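Local coordinates for carboxyvinyl-carboxyphosphonate phosphorylmutase (PDB 4IQD), which belongs to the phosphoenolpyruvate phosphomutase family of TIM-barrel-type proteins and binds pyruvic acid in this model, at residues K10-F21 against V85-L93. Residues are numbered along the deposited sequence; the frame is centred on the assembly and turned at random.
Sequences KQSTQEELANRF and VRATDLPVL
Pro91 is the apolar centre of this contact, lying against three residues of helix 14-26. Its CB sits 3.7 Å from Phe21 CD1, near the plane of the ring and at its edge, while its CG is 3.6 Å from Arg20 CD, where the two side chains cross at about a right angle. Phe21 turns its CG away from its own backbone N (chi1 -175°), which carries the ring toward strand 92-95, where CZ is 4.2 Å from Leu93 CB; Tyr161 meets that ring edge-to-face. Leu17 CD2 is 4.0 Å from Pro91 CD and lies over the centre of the Arg20 guanidinium, and its CD1 reaches Val85 CG1 tip to tip at 3.8 Å. Leu17, Phe21, Val85, Pro91 and Leu93 are buried.

Asp89, leaving helix 74-88 with positive phi, holds Ser12 closely through both carboxylate oxygens: OD1 takes the backbone N at 2.7 Å in a fairly straight bond, OD2 takes OG at 2.9 Å through its syn lone pair. Arg20 NH1 donates to Asp89 O at 2.9 Å, in the carbonyl plane but with a bent N-H...O angle of 130°. The looser, solvent side is the rim: Lys10 is poorly ordered, exposed Gln11 accepts a hydrogen bond at OE1 from Lys117 NZ, and the salt bridge from Arg20 NH2 to Asp89 OD2 is long, its planes 79° apart.

The contact thus ties the N-terminal helix to the helix-to-strand turn of a beta/alpha barrel. Two bonds fix the carboxylate's rotation, and the nearby guanidinium would be expected to stabilise its negative charge.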
loop_
_atom_site.group_PDB
_atom_site.type_symbol
_atom_site.label_atom_id
_atom_site.label_comp_id
_atom_site.label_asym_id
_atom_site.label_seq_id
_atom_site.Cartn_x
_atom_site.Cartn_y
_atom_site.Cartn_z
ATOM N N LYS A 10 22.934 -7.423 -0.341
ATOM C CA LYS A 10 23.222 -8.852 -0.473
ATOM C C LYS A 10 21.965 -9.681 -0.719
ATOM O O LYS A 10 21.692 -10.635 0.010
ATOM C CB LYS A 10 23.920 -9.386 0.783
ATOM C CG LYS A 10 25.297 -8.804 1.063
ATOM C CD LYS A 10 26.032 -9.644 2.102
ATOM C CE LYS A 10 25.163 -9.904 3.328
ATOM N NZ LYS A 10 25.810 -10.826 4.310
ATOM N N GLN A 11 21.203 -9.322 -1.746
ATOM C CA GLN A 11 19.990 -10.055 -2.089
ATOM C C GLN A 11 20.289 -11.503 -2.477
ATOM O O GLN A 11 21.427 -11.850 -2.790
ATOM C CB GLN A 11 19.259 -9.354 -3.231
ATOM C CG GLN A 11 20.178 -8.919 -4.360
ATOM C CD GLN A 11 19.427 -8.602 -5.637
ATOM O OE1 GLN A 11 18.616 -9.399 -6.109
ATOM N NE2 GLN A 11 19.694 -7.430 -6.206
ATOM N N SER A 12 19.260 -12.345 -2.447
ATOM C CA SER A 12 19.388 -13.741 -2.850
ATOM C C SER A 12 18.901 -13.896 -4.282
ATOM O O SER A 12 18.288 -12.983 -4.829
ATOM C CB SER A 12 18.558 -14.645 -1.934
ATOM O OG SER A 12 18.997 -14.581 -0.589
ATOM N N THR A 13 19.173 -15.044 -4.894
ATOM C CA THR A 13 18.589 -15.339 -6.198
ATOM C C THR A 13 17.242 -16.029 -6.008
ATOM O O THR A 13 16.932 -16.508 -4.916
ATOM C CB THR A 13 19.520 -16.181 -7.107
ATOM O OG1 THR A 13 18.999 -16.192 -8.441
ATOM C CG2 THR A 13 19.634 -17.606 -6.618
ATOM N N GLN A 14 16.436 -16.053 -7.064
ATOM C CA GLN A 14 15.121 -16.673 -6.997
ATOM C C GLN A 14 15.256 -18.141 -6.635
ATOM O O GLN A 14 14.501 -18.656 -5.811
ATOM C CB GLN A 14 14.375 -16.527 -8.327
ATOM C CG GLN A 14 12.927 -17.011 -8.294
ATOM C CD GLN A 14 12.785 -18.494 -8.577
ATOM O OE1 GLN A 14 13.557 -19.068 -9.341
ATOM N NE2 GLN A 14 11.793 -19.122 -7.960
ATOM N N GLU A 15 16.227 -18.812 -7.244
ATOM C CA GLU A 15 16.386 -20.237 -7.017
ATOM C C GLU A 15 16.824 -20.503 -5.583
ATOM O O GLU A 15 16.492 -21.533 -5.007
ATOM C CB GLU A 15 17.354 -20.862 -8.026
ATOM C CG GLU A 15 17.232 -22.378 -8.112
ATOM C CD GLU A 15 17.333 -22.907 -9.533
ATOM O OE1 GLU A 15 17.630 -22.113 -10.450
ATOM O OE2 GLU A 15 17.108 -24.123 -9.731
ATOM N N GLU A 16 17.558 -19.561 -5.003
ATOM C CA GLU A 16 17.903 -19.636 -3.592
ATOM C C GLU A 16 16.648 -19.448 -2.759
ATOM O O GLU A 16 16.454 -20.120 -1.747
ATOM C CB GLU A 16 18.942 -18.573 -3.227
ATOM C CG GLU A 16 20.379 -19.004 -3.480
ATOM C CD GLU A 16 21.333 -17.830 -3.589
ATOM O OE1 GLU A 16 20.859 -16.677 -3.660
ATOM O OE2 GLU A 16 22.560 -18.062 -3.608
ATOM N N LEU A 17 15.789 -18.534 -3.200
ATOM C CA LEU A 17 14.582 -18.210 -2.452
ATOM C C LEU A 17 13.563 -19.346 -2.456
ATOM O O LEU A 17 12.945 -19.638 -1.431
ATOM C CB LEU A 17 13.960 -16.905 -2.960
ATOM C CG LEU A 17 14.630 -15.647 -2.402
ATOM C CD1 LEU A 17 13.948 -14.394 -2.913
ATOM C CD2 LEU A 17 14.631 -15.672 -0.883
ATOM N N ALA A 18 13.395 -19.991 -3.604
ATOM C CA ALA A 18 12.476 -21.117 -3.709
ATOM C C ALA A 18 12.945 -22.277 -2.843
ATOM O O ALA A 18 12.152 -22.901 -2.140
ATOM C CB ALA A 18 12.345 -21.556 -5.148
ATOM N N ASN A 19 14.240 -22.562 -2.894
ATOM C CA ASN A 19 14.802 -23.656 -2.120
ATOM C C ASN A 19 14.743 -23.370 -0.628
ATOM O O ASN A 19 14.512 -24.273 0.172
ATOM C CB ASN A 19 16.238 -23.943 -2.552
ATOM C CG ASN A 19 16.331 -24.376 -4.000
ATOM O OD1 ASN A 19 15.451 -25.065 -4.511
ATOM N ND2 ASN A 19 17.399 -23.967 -4.671
ATOM N N ARG A 20 14.950 -22.109 -0.263
ATOM C CA ARG A 20 14.865 -21.699 1.132
ATOM C C ARG A 20 13.442 -21.912 1.613
ATOM O O ARG A 20 13.216 -22.408 2.711
ATOM C CB ARG A 20 15.251 -20.229 1.298
ATOM C CG ARG A 20 15.296 -19.768 2.749
ATOM C CD ARG A 20 15.277 -18.246 2.879
ATOM N NE ARG A 20 16.470 -17.597 2.336
ATOM C CZ ARG A 20 16.674 -16.282 2.339
ATOM N NH1 ARG A 20 15.765 -15.466 2.856
ATOM N NH2 ARG A 20 17.788 -15.781 1.822
ATOM N N PHE A 21 12.489 -21.535 0.769
ATOM C CA PHE A 21 11.072 -21.727 1.044
ATOM C C PHE A 21 10.757 -23.201 1.251
ATOM O O PHE A 21 10.088 -23.574 2.217
ATOM C CB PHE A 21 10.234 -21.176 -0.109
ATOM C CG PHE A 21 8.757 -21.225 0.136
ATOM C CD1 PHE A 21 8.123 -20.203 0.818
ATOM C CD2 PHE A 21 7.998 -22.291 -0.320
ATOM C CE1 PHE A 21 6.763 -20.243 1.045
ATOM C CE2 PHE A 21 6.638 -22.337 -0.096
ATOM C CZ PHE A 21 6.018 -21.313 0.587
ATOM N N VAL A 85 9.827 -8.760 -2.211
ATOM C CA VAL A 85 11.161 -9.345 -2.225
ATOM C C VAL A 85 12.250 -8.274 -2.134
ATOM O O VAL A 85 13.180 -8.397 -1.338
ATOM C CB VAL A 85 11.386 -10.204 -3.483
ATOM C CG1 VAL A 85 12.765 -10.852 -3.444
ATOM C CG2 VAL A 85 10.305 -11.265 -3.599
ATOM N N ARG A 86 12.115 -7.225 -2.944
ATOM C CA ARG A 86 13.071 -6.119 -2.976
ATOM C C ARG A 86 13.295 -5.536 -1.592
ATOM O O ARG A 86 14.359 -4.996 -1.293
ATOM C CB ARG A 86 12.570 -4.996 -3.890
ATOM C CG ARG A 86 12.693 -5.250 -5.387
ATOM C CD ARG A 86 12.084 -4.089 -6.173
ATOM N NE ARG A 86 12.370 -4.157 -7.605
ATOM C CZ ARG A 86 12.045 -3.207 -8.479
ATOM N NH1 ARG A 86 12.347 -3.348 -9.762
ATOM N NH2 ARG A 86 11.421 -2.112 -8.072
ATOM N N ALA A 87 12.280 -5.649 -0.748
ATOM C CA ALA A 87 12.318 -5.001 0.547
ATOM C C ALA A 87 12.865 -5.882 1.660
ATOM O O ALA A 87 13.457 -5.383 2.612
ATOM C CB ALA A 87 10.929 -4.490 0.917
ATOM N N THR A 88 12.681 -7.192 1.532
ATOM C CA THR A 88 12.918 -8.095 2.651
ATOM C C THR A 88 13.937 -9.188 2.367
ATOM O O THR A 88 14.628 -9.646 3.281
ATOM C CB THR A 88 11.611 -8.778 3.076
ATOM O OG1 THR A 88 11.110 -9.559 1.985
ATOM C CG2 THR A 88 10.574 -7.738 3.462
ATOM N N ASP A 89 14.014 -9.607 1.108
ATOM C CA ASP A 89 14.816 -10.771 0.702
ATOM C C ASP A 89 14.283 -12.054 1.351
ATOM O O ASP A 89 15.045 -12.955 1.705
ATOM C CB ASP A 89 16.311 -10.573 1.001
ATOM C CG ASP A 89 17.193 -11.563 0.269
ATOM O OD1 ASP A 89 17.106 -11.629 -0.975
ATOM O OD2 ASP A 89 17.967 -12.279 0.940
ATOM N N LEU A 90 12.964 -12.118 1.509
ATOM C CA LEU A 90 12.299 -13.304 2.042
ATOM C C LEU A 90 11.549 -14.056 0.954
ATOM O O LEU A 90 11.091 -13.449 -0.013
ATOM C CB LEU A 90 11.309 -12.919 3.141
ATOM C CG LEU A 90 11.877 -12.603 4.519
ATOM C CD1 LEU A 90 10.740 -12.313 5.476
ATOM C CD2 LEU A 90 12.722 -13.760 5.011
ATOM N N PRO A 91 11.416 -15.382 1.115
ATOM C CA PRO A 91 10.598 -16.175 0.197
ATOM C C PRO A 91 9.156 -15.705 0.265
ATOM O O PRO A 91 8.604 -15.572 1.355
ATOM C CB PRO A 91 10.705 -17.593 0.764
ATOM C CG PRO A 91 11.938 -17.587 1.596
ATOM C CD PRO A 91 12.024 -16.214 2.166
ATOM N N VAL A 92 8.557 -15.446 -0.888
ATOM C CA VAL A 92 7.185 -14.977 -0.929
ATOM C C VAL A 92 6.322 -15.901 -1.773
ATOM O O VAL A 92 6.638 -16.174 -2.929
ATOM C CB VAL A 92 7.102 -13.545 -1.485
ATOM C CG1 VAL A 92 5.656 -13.134 -1.686
ATOM C CG2 VAL A 92 7.809 -12.578 -0.548
ATOM N N LEU A 93 5.247 -16.393 -1.168
ATOM C CA LEU A 93 4.234 -17.171 -1.865
ATOM C C LEU A 93 3.157 -16.237 -2.392
ATOM O O LEU A 93 2.526 -15.500 -1.632
ATOM C CB LEU A 93 3.620 -18.208 -0.924
ATOM C CG LEU A 93 2.339 -18.926 -1.345
ATOM C CD1 LEU A 93 2.553 -19.800 -2.575
ATOM C CD2 LEU A 93 1.825 -19.754 -0.183
#